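Local coordinates for protein transcriptional regulator (PDB 4IVN) that probably binds operator DNA as a repressor of the nan operon for sialic acid catabolism and binds the sugar phosphate ManNAc-6P, at residues 38-41 and 42-45; 111-114 and 115-118; 159-162 and 163-166; 170-173 and 174-178. One frame throughout, in Å; residues are numbered along the deposited sequence.

Contact 1: 38-41 and 42-45; sequences FQTI and TDLA
Q39 lays the start of its side chain against D43, CB to CB at 3.7 Å, just where the chain enters helix 41-48. The glutamine amide and the aspartate carboxylate are turned almost square to each other, with 89° between their planes. Beyond CG the glutamine runs on extended and carries OE1 to within 3.5 Å of L44 CA; OE1 has a weak hydrogen bond to N47 ND2, and NE2 is held by Y28 and D35.

The next residue, T40, is the N-cap, and with D43 it makes a capping box. T40 OG1 accepts from D43 N at 3.1 Å, and in return T40 N gives a nearly straight bond (171°) to D43 OD2 at 3.2 Å. That oxygen is met on its anti side, with the donor somewhat out of the carboxylate plane. The threonine hydroxyl reaches the helix amide because chi1 of 68° sets OG1 between the backbone N and the carbonyl carbon. T40 O then accepts from L44 N at 3.0 Å, and I41 O from A45 N, which starts the regular helical ladder.

Helix 41-48 belongs to the rpiR-type helix-turn-helix domain. L44 packs on V55 of helix 52-61, Y67 of helix 67-78, and Y28 and I29 of helix 20-36. Because T40 OG1 is also bonded to the carbonyl of H212, the cap is tied to the loop between strands 204-208 and 221-224. D43 sits in the first turn, where the helix dipole and the T40 N-H would probably favour the ionised carboxylate.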
loop_
_atom_site.group_PDB
_atom_site.type_symbol
_atom_site.label_atom_id
_atom_site.label_comp_id
_atom_site.label_asym_id
_atom_site.label_seq_id
_atom_site.Cartn_x
_atom_site.Cartn_y
_atom_site.Cartn_z
ATOM N N PHE A 38 4.672 -22.403 2.140
ATOM C CA PHE A 38 3.725 -21.467 1.520
ATOM C C PHE A 38 2.315 -22.036 1.434
ATOM O O PHE A 38 1.480 -21.399 0.811
ATOM C CB PHE A 38 4.227 -20.972 0.145
ATOM C CG PHE A 38 5.673 -20.559 0.151
ATOM C CD1 PHE A 38 6.082 -19.381 0.773
ATOM C CD2 PHE A 38 6.640 -21.342 -0.496
ATOM C CE1 PHE A 38 7.434 -19.001 0.799
ATOM C CE2 PHE A 38 7.978 -20.977 -0.475
ATOM C CZ PHE A 38 8.380 -19.805 0.193
ATOM N N GLN A 39 2.038 -23.186 2.108
ATOM C CA GLN A 39 0.714 -23.801 2.020
ATOM C C GLN A 39 -0.033 -23.513 3.302
ATOM O O GLN A 39 0.589 -23.453 4.352
ATOM C CB GLN A 39 0.825 -25.346 1.878
ATOM C CG GLN A 39 1.391 -25.763 0.512
ATOM C CD GLN A 39 1.369 -27.279 0.270
ATOM O OE1 GLN A 39 0.579 -28.010 0.872
ATOM N NE2 GLN A 39 2.221 -27.735 -0.634
ATOM N N THR A 40 -1.340 -23.403 3.173
ATOM C CA THR A 40 -2.250 -23.285 4.287
ATOM C C THR A 40 -2.611 -24.665 4.804
ATOM O O THR A 40 -2.301 -25.671 4.161
ATOM C CB THR A 40 -3.543 -22.544 3.886
ATOM O OG1 THR A 40 -4.314 -23.353 2.973
ATOM C CG2 THR A 40 -3.174 -21.197 3.270
ATOM N N ILE A 41 -3.261 -24.731 5.968
ATOM C CA ILE A 41 -3.656 -26.075 6.456
ATOM C C ILE A 41 -4.569 -26.697 5.405
ATOM O O ILE A 41 -4.507 -27.941 5.168
ATOM C CB ILE A 41 -4.287 -26.017 7.854
ATOM C CG1 ILE A 41 -4.530 -27.427 8.375
ATOM C CG2 ILE A 41 -5.452 -25.018 7.881
ATOM C CD1 ILE A 41 -4.899 -27.386 9.845
ATOM N N THR A 42 -5.364 -25.829 4.735
ATOM C CA THR A 42 -6.418 -26.257 3.749
ATOM C C THR A 42 -5.712 -26.870 2.524
ATOM O O THR A 42 -6.097 -27.930 2.040
ATOM C CB THR A 42 -7.381 -25.103 3.319
ATOM O OG1 THR A 42 -7.708 -24.291 4.457
ATOM C CG2 THR A 42 -8.676 -25.595 2.688
ATOM N N ASP A 43 -4.601 -26.285 2.117
ATOM C CA ASP A 43 -3.780 -26.900 1.015
ATOM C C ASP A 43 -3.133 -28.205 1.400
ATOM O O ASP A 43 -3.189 -29.186 0.638
ATOM C CB ASP A 43 -2.581 -25.998 0.651
ATOM C CG ASP A 43 -2.996 -24.744 -0.106
ATOM O OD1 ASP A 43 -3.859 -24.815 -1.017
ATOM O OD2 ASP A 43 -2.391 -23.687 0.191
ATOM N N LEU A 44 -2.469 -28.228 2.552
ATOM C CA LEU A 44 -1.751 -29.475 2.976
ATOM C C LEU A 44 -2.721 -30.662 3.056
ATOM O O LEU A 44 -2.391 -31.792 2.637
ATOM C CB LEU A 44 -1.120 -29.274 4.338
ATOM C CG LEU A 44 -0.244 -30.436 4.791
ATOM C CD1 LEU A 44 0.719 -30.860 3.702
ATOM C CD2 LEU A 44 0.487 -30.080 6.064
ATOM N N ALA A 45 -3.922 -30.384 3.571
ATOM C CA ALA A 45 -4.995 -31.355 3.626
ATOM C C ALA A 45 -5.421 -31.839 2.247
ATOM O O ALA A 45 -5.485 -33.074 1.997
ATOM C CB ALA A 45 -6.182 -30.836 4.430
#

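Contact 2: 111-114 and 115-118; sequences LIDR and KSLA
An aspartate N-cap opens helix 114-126: D113 stands right before the first turn and S116 three residues on. With CG anti to the backbone N (chi1 163°), the carboxylate of D113 swings over the first amides of the helix. Its OD1 accepts from S116 N at 3.2 Å, the donor coming from above the carboxylate plane, 62° out of it, and takes a weak second bond from K115 N at 3.1 Å. The other oxygen, OD2, accepts from the S116 hydroxyl, but the modelled separation of 2.4 Å from OD2 to OG is too short to trust in detail. The main chain follows on with D113 O accepting from L117 N at 3.1 Å and R114 O from A118 N at 3.0 Å. A looser apolar touch, I112 CG2 to L117 CD2 at 4.3 Å, brings the residue after helix 93-111 lightly against L117.

R114 turns away from the cap and forms a salt bridge with D92 of the second subunit, whose C94 packs on I112, R114 and L117. Within its own chain, the helix start rests on L223 of strand 221-224 through S116 and L117, while I112 and L117 lie against helix 237-257.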
loop_
_atom_site.group_PDB
_atom_site.type_symbol
_atom_site.label_atom_id
_atom_site.label_comp_id
_atom_site.label_asym_id
_atom_site.label_seq_id
_atom_site.Cartn_x
_atom_site.Cartn_y
_atom_site.Cartn_z
ATOM N N LEU A 111 -3.303 -14.520 -13.792
ATOM C CA LEU A 111 -4.168 -15.295 -12.891
ATOM C C LEU A 111 -5.551 -14.718 -12.640
ATOM O O LEU A 111 -6.389 -15.427 -12.167
ATOM C CB LEU A 111 -3.549 -15.336 -11.471
ATOM C CG LEU A 111 -2.248 -16.055 -11.113
ATOM C CD1 LEU A 111 -2.052 -15.913 -9.590
ATOM C CD2 LEU A 111 -2.245 -17.511 -11.575
ATOM N N ILE A 112 -5.777 -13.422 -12.859
ATOM C CA ILE A 112 -7.065 -12.821 -12.461
ATOM C C ILE A 112 -8.233 -13.536 -13.143
ATOM O O ILE A 112 -8.209 -13.793 -14.289
ATOM C CB ILE A 112 -7.113 -11.266 -12.635
ATOM C CG1 ILE A 112 -6.656 -10.606 -11.332
ATOM C CG2 ILE A 112 -8.513 -10.782 -12.993
ATOM C CD1 ILE A 112 -5.920 -9.301 -11.562
ATOM N N ASP A 113 -9.203 -13.951 -12.351
ATOM C CA ASP A 113 -10.383 -14.648 -12.866
ATOM C C ASP A 113 -11.381 -13.556 -13.212
ATOM O O ASP A 113 -11.914 -12.899 -12.319
ATOM C CB ASP A 113 -10.908 -15.551 -11.743
ATOM C CG ASP A 113 -12.331 -16.024 -11.983
ATOM O OD1 ASP A 113 -12.876 -15.864 -13.071
ATOM O OD2 ASP A 113 -12.897 -16.527 -11.033
ATOM N N ARG A 114 -11.588 -13.338 -14.503
ATOM C CA ARG A 114 -12.342 -12.191 -14.962
ATOM C C ARG A 114 -13.847 -12.365 -14.703
ATOM O O ARG A 114 -14.554 -11.341 -14.565
ATOM C CB ARG A 114 -12.100 -11.948 -16.458
ATOM C CG ARG A 114 -10.894 -11.040 -16.736
ATOM C CD ARG A 114 -9.576 -11.811 -16.782
ATOM N NE ARG A 114 -8.373 -11.029 -17.186
ATOM C CZ ARG A 114 -8.315 -10.055 -18.110
ATOM N NH1 ARG A 114 -9.384 -9.657 -18.778
ATOM N NH2 ARG A 114 -7.162 -9.443 -18.367
ATOM N N LYS A 115 -14.303 -13.640 -14.658
ATOM C CA LYS A 115 -15.696 -13.971 -14.322
ATOM C C LYS A 115 -15.983 -13.583 -12.855
ATOM O O LYS A 115 -16.996 -12.970 -12.622
ATOM C CB LYS A 115 -16.071 -15.476 -14.545
ATOM C CG LYS A 115 -15.931 -15.993 -15.988
ATOM C CD LYS A 115 -16.781 -15.154 -16.953
ATOM C CE LYS A 115 -17.418 -15.977 -18.087
ATOM N NZ LYS A 115 -18.389 -15.132 -18.888
ATOM N N SER A 116 -15.105 -13.917 -11.885
ATOM C CA SER A 116 -15.309 -13.437 -10.518
ATOM C C SER A 116 -15.290 -11.941 -10.409
ATOM O O SER A 116 -16.049 -11.388 -9.647
ATOM C CB SER A 116 -14.266 -13.936 -9.458
ATOM O OG SER A 116 -14.177 -15.374 -9.392
ATOM N N LEU A 117 -14.262 -11.326 -11.017
ATOM C CA LEU A 117 -14.048 -9.897 -10.994
ATOM C C LEU A 117 -15.354 -9.162 -11.421
ATOM O O LEU A 117 -15.779 -8.205 -10.706
ATOM C CB LEU A 117 -12.889 -9.536 -11.946
ATOM C CG LEU A 117 -12.575 -8.031 -12.032
ATOM C CD1 LEU A 117 -12.219 -7.402 -10.673
ATOM C CD2 LEU A 117 -11.492 -7.743 -13.076
ATOM N N ALA A 118 -15.952 -9.571 -12.561
ATOM C CA ALA A 118 -17.217 -8.900 -13.039
ATOM C C ALA A 118 -18.335 -9.011 -12.001
ATOM O O ALA A 118 -19.017 -8.019 -11.697
ATOM C CB ALA A 118 -17.661 -9.425 -14.416
#

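Contact 3: 159-162 and 163-166; sequences FEDT and HLAA
The chain leaves strand 156-159, turns at D161 and winds straight into helix 162-170, with D161 O accepting from A165 N at 2.9 Å and T162 O from A166 N at the same distance. D161 is the N-cap. Its chi1 of -171° turns the carboxylate away from its own N and beside the carbonyl carbon, and a single oxygen does the capping. H163 N meets D161 OD2 nearly along the C-O axis at 2.9 Å, although the bond is bent to 131° at the hydrogen; L164 N reaches the same D161 OD2 at 3.2 Å, in a straighter bond but from well above the carboxylate plane. Two amides of the first turn therefore share one acceptor. The H163 side chain starts beside that oxygen, its CB 3.2 Å from D161 OD2, and its ring plane is tilted 65° to the carboxylate.

This turn is one of the strand-to-helix connections of the SIS domain's parallel alpha/beta fold, and F159, at the end of the strand, packs back on the helix. A165 CA sits over one face of the phenylalanine ring in a CH-pi contact, 3.9 Å from the centroid and offset toward the rim. The CB atoms of F159 and A165 also touch, at 3.6 Å, and L164 CB approaches the ring obliquely near CD2. A165 and A166 pack on helix 188-199 through A193 and L196, and the T162 hydroxyl is hydrogen-bonded to E189 of that helix.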
loop_
_atom_site.group_PDB
_atom_site.type_symbol
_atom_site.label_atom_id
_atom_site.label_comp_id
_atom_site.label_asym_id
_atom_site.label_seq_id
_atom_site.Cartn_x
_atom_site.Cartn_y
_atom_site.Cartn_z
ATOM N N PHE A 159 -11.377 -1.625 9.093
ATOM C CA PHE A 159 -11.102 -1.898 10.533
ATOM C C PHE A 159 -9.711 -2.595 10.652
ATOM O O PHE A 159 -9.523 -3.702 10.068
ATOM C CB PHE A 159 -12.151 -2.918 11.071
ATOM C CG PHE A 159 -13.593 -2.459 11.017
ATOM C CD1 PHE A 159 -14.366 -2.652 9.873
ATOM C CD2 PHE A 159 -14.200 -1.899 12.151
ATOM C CE1 PHE A 159 -15.729 -2.306 9.853
ATOM C CE2 PHE A 159 -15.524 -1.499 12.102
ATOM C CZ PHE A 159 -16.289 -1.729 10.966
ATOM N N GLU A 160 -8.763 -2.113 11.447
ATOM C CA GLU A 160 -7.803 -3.181 12.016
ATOM C C GLU A 160 -8.088 -3.549 13.491
ATOM O O GLU A 160 -7.374 -4.537 14.064
ATOM C CB GLU A 160 -6.275 -2.871 11.865
ATOM C CG GLU A 160 -5.932 -2.442 10.465
ATOM C CD GLU A 160 -6.287 -1.014 10.209
ATOM O OE1 GLU A 160 -6.782 -0.337 11.138
ATOM O OE2 GLU A 160 -6.040 -0.564 9.081
ATOM N N ASP A 161 -9.041 -2.776 14.104
ATOM C CA ASP A 161 -9.588 -3.293 15.388
ATOM C C ASP A 161 -10.563 -4.463 15.097
ATOM O O ASP A 161 -11.697 -4.210 14.649
ATOM C CB ASP A 161 -10.228 -2.225 16.276
ATOM C CG ASP A 161 -10.577 -2.791 17.670
ATOM O OD1 ASP A 161 -10.619 -2.089 18.780
ATOM O OD2 ASP A 161 -10.808 -4.052 17.689
ATOM N N THR A 162 -10.140 -5.675 15.335
ATOM C CA THR A 162 -10.903 -6.897 14.905
ATOM C C THR A 162 -12.058 -7.164 15.850
ATOM O O THR A 162 -12.980 -7.886 15.489
ATOM C CB THR A 162 -10.001 -8.114 14.756
ATOM O OG1 THR A 162 -9.157 -8.149 15.888
ATOM C CG2 THR A 162 -9.049 -7.955 13.519
ATOM N N HIS A 163 -12.029 -6.543 17.020
ATOM C CA HIS A 163 -13.178 -6.503 17.952
ATOM C C HIS A 163 -14.274 -5.684 17.394
ATOM O O HIS A 163 -15.421 -6.169 17.292
ATOM C CB HIS A 163 -12.724 -5.995 19.310
ATOM C CG HIS A 163 -11.919 -7.031 20.046
ATOM N ND1 HIS A 163 -12.324 -7.567 21.226
ATOM C CD2 HIS A 163 -10.702 -7.643 19.708
ATOM C CE1 HIS A 163 -11.377 -8.464 21.667
ATOM N NE2 HIS A 163 -10.396 -8.532 20.703
ATOM N N LEU A 164 -13.929 -4.472 16.916
ATOM C CA LEU A 164 -14.928 -3.598 16.299
ATOM C C LEU A 164 -15.448 -4.241 15.007
ATOM O O LEU A 164 -16.682 -4.188 14.721
ATOM C CB LEU A 164 -14.349 -2.227 15.999
ATOM C CG LEU A 164 -14.214 -1.270 17.207
ATOM C CD1 LEU A 164 -13.737 0.112 16.716
ATOM C CD2 LEU A 164 -15.543 -1.094 17.926
ATOM N N ALA A 165 -14.517 -4.814 14.250
ATOM C CA ALA A 165 -14.904 -5.416 12.934
ATOM C C ALA A 165 -15.907 -6.578 13.240
ATOM O O ALA A 165 -16.951 -6.732 12.550
ATOM C CB ALA A 165 -13.666 -6.002 12.244
ATOM N N ALA A 166 -15.583 -7.397 14.249
ATOM C CA ALA A 166 -16.575 -8.475 14.691
ATOM C C ALA A 166 -17.930 -7.875 15.074
ATOM O O ALA A 166 -18.986 -8.435 14.685
ATOM C CB ALA A 166 -16.067 -9.356 15.811
#

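Contact 4: 170-173 and 174-178; sequences SRSS and QGDLW
S172 reaches across the turn with its hydroxyl swung to the far side from its own N (chi1 -160°), and that places OG between W178 and D176. From one direction the indole of W178 brings its NE1 to S172 OG at 2.9 Å in an almost straight bond (171°); the oxygen lies at the ring edge, practically in the indole plane. In turn S172 OG gives its proton to D176 OD2 at 2.8 Å, using the anti lone pair of the carboxylate. The aspartate, with CG beside its own backbone N (chi1 -63°), leans back over the turn so that OD2 also accepts from S173 N at 2.8 Å, this donor lying well above the carboxylate plane.

The backbone closes a type II beta turn from S173 to D176, with D176 N bonded to S173 O at 2.9 Å. G175 takes the third position at a positive phi, where a CB would press against the carbonyl of Q174. The turn joins helix 162-170 to strand 176-181 of the SIS domain sheet; G175, just before the strand, and L177 within it both bond through the backbone to F129 of strand 129-133. The W178 ring packs on S168 and A169 of the helix.

The polar relay thus runs one way, indole N-H to hydroxyl to carboxylate. It fixes the rotation of the serine, holds the indole edge, and leaves D176 OD2 with one O-H and one N-H donor, which would probably stabilise the carboxylate.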
loop_
_atom_site.group_PDB
_atom_site.type_symbol
_atom_site.label_atom_id
_atom_site.label_comp_id
_atom_site.label_asym_id
_atom_site.label_seq_id
_atom_site.Cartn_x
_atom_site.Cartn_y
_atom_site.Cartn_z
ATOM N N SER A 170 -21.387 -8.509 12.992
ATOM C CA SER A 170 -22.400 -9.364 13.621
ATOM C C SER A 170 -23.807 -8.738 13.478
ATOM O O SER A 170 -24.770 -9.441 13.633
ATOM C CB SER A 170 -22.143 -9.653 15.121
ATOM O OG SER A 170 -22.426 -8.457 15.757
ATOM N N ARG A 171 -23.886 -7.461 13.120
ATOM C CA ARG A 171 -25.176 -6.790 13.002
ATOM C C ARG A 171 -25.404 -6.390 11.539
ATOM O O ARG A 171 -26.294 -5.625 11.184
ATOM C CB ARG A 171 -25.250 -5.562 13.921
ATOM C CG ARG A 171 -25.089 -5.878 15.441
ATOM C CD ARG A 171 -26.466 -6.207 16.121
ATOM N NE ARG A 171 -27.158 -7.306 15.541
ATOM C CZ ARG A 171 -28.484 -7.529 15.512
ATOM N NH1 ARG A 171 -29.398 -6.688 15.989
ATOM N NH2 ARG A 171 -28.892 -8.637 14.946
ATOM N N SER A 172 -24.572 -6.900 10.684
ATOM C CA SER A 172 -24.599 -6.568 9.294
ATOM C C SER A 172 -25.942 -6.983 8.609
ATOM O O SER A 172 -26.545 -8.028 8.989
ATOM C CB SER A 172 -23.505 -7.350 8.646
ATOM O OG SER A 172 -23.154 -6.750 7.404
ATOM N N SER A 173 -26.402 -6.166 7.660
ATOM C CA SER A 173 -27.794 -6.311 7.141
ATOM C C SER A 173 -27.786 -6.025 5.651
ATOM O O SER A 173 -26.772 -5.595 5.093
ATOM C CB SER A 173 -28.737 -5.320 7.823
ATOM O OG SER A 173 -28.418 -3.977 7.443
ATOM N N GLN A 174 -28.907 -6.363 5.003
ATOM C CA GLN A 174 -29.081 -6.146 3.551
ATOM C C GLN A 174 -28.585 -4.810 3.081
ATOM O O GLN A 174 -28.928 -3.799 3.652
ATOM C CB GLN A 174 -30.598 -6.263 3.165
ATOM C CG GLN A 174 -31.009 -7.691 2.888
ATOM C CD GLN A 174 -30.071 -8.323 1.888
ATOM O OE1 GLN A 174 -29.593 -9.438 2.106
ATOM N NE2 GLN A 174 -29.713 -7.564 0.840
ATOM N N GLY A 175 -27.756 -4.833 2.048
ATOM C CA GLY A 175 -27.167 -3.654 1.468
ATOM C C GLY A 175 -25.689 -3.526 1.918
ATOM O O GLY A 175 -24.928 -2.724 1.370
ATOM N N ASP A 176 -25.280 -4.290 2.934
ATOM C CA ASP A 176 -23.806 -4.238 3.319
ATOM C C ASP A 176 -23.013 -5.201 2.393
ATOM O O ASP A 176 -23.568 -6.181 1.922
ATOM C CB ASP A 176 -23.576 -4.712 4.779
ATOM C CG ASP A 176 -24.253 -3.833 5.775
ATOM O OD1 ASP A 176 -24.556 -2.680 5.366
ATOM O OD2 ASP A 176 -24.435 -4.243 6.976
ATOM N N LEU A 177 -21.696 -5.010 2.277
ATOM C CA LEU A 177 -20.787 -5.941 1.603
ATOM C C LEU A 177 -19.452 -5.874 2.407
ATOM O O LEU A 177 -19.028 -4.793 2.855
ATOM C CB LEU A 177 -20.453 -5.404 0.204
ATOM C CG LEU A 177 -19.259 -5.972 -0.635
ATOM C CD1 LEU A 177 -19.680 -7.378 -1.036
ATOM C CD2 LEU A 177 -19.042 -5.239 -1.957
ATOM N N TRP A 178 -18.800 -7.021 2.601
ATOM C CA TRP A 178 -17.502 -7.075 3.355
ATOM C C TRP A 178 -16.368 -7.544 2.497
ATOM O O TRP A 178 -16.536 -8.474 1.725
ATOM C CB TRP A 178 -17.587 -8.037 4.501
ATOM C CG TRP A 178 -18.514 -7.452 5.503
ATOM C CD1 TRP A 178 -19.919 -7.523 5.540
ATOM C CD2 TRP A 178 -18.130 -6.629 6.576
ATOM N NE1 TRP A 178 -20.403 -6.788 6.588
ATOM C CE2 TRP A 178 -19.371 -6.223 7.261
ATOM C CE3 TRP A 178 -16.878 -6.232 7.103
ATOM C CZ2 TRP A 178 -19.352 -5.438 8.420
ATOM C CZ3 TRP A 178 -16.873 -5.424 8.251
ATOM C CH2 TRP A 178 -18.092 -5.060 8.911
#

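How the contacts relate
Contact 1 is mostly buried and belongs to the helix-turn-helix domain; contacts 3 and 4, in the SIS domain, mix buried residues with exposed ones. Contact 2 is likewise mixed, and it alone of the four touches the second subunit. Contacts 1 to 3 all start helices, but by different chemistry: a reciprocal threonine-aspartate box, an aspartate capping through OD1, with a doubtfully short approach of its other oxygen to a serine, and an aspartate using one oxygen for two amides. Contact 4 instead leads from a helix into a strand, and its aspartate serves a beta turn. Contacts 3 and 4 bracket helix 162-170 and touch, F159 CE1 lying 3.7 Å from W178 CZ3. The nearest atoms of contacts 1 and 3 are about 18 Å apart.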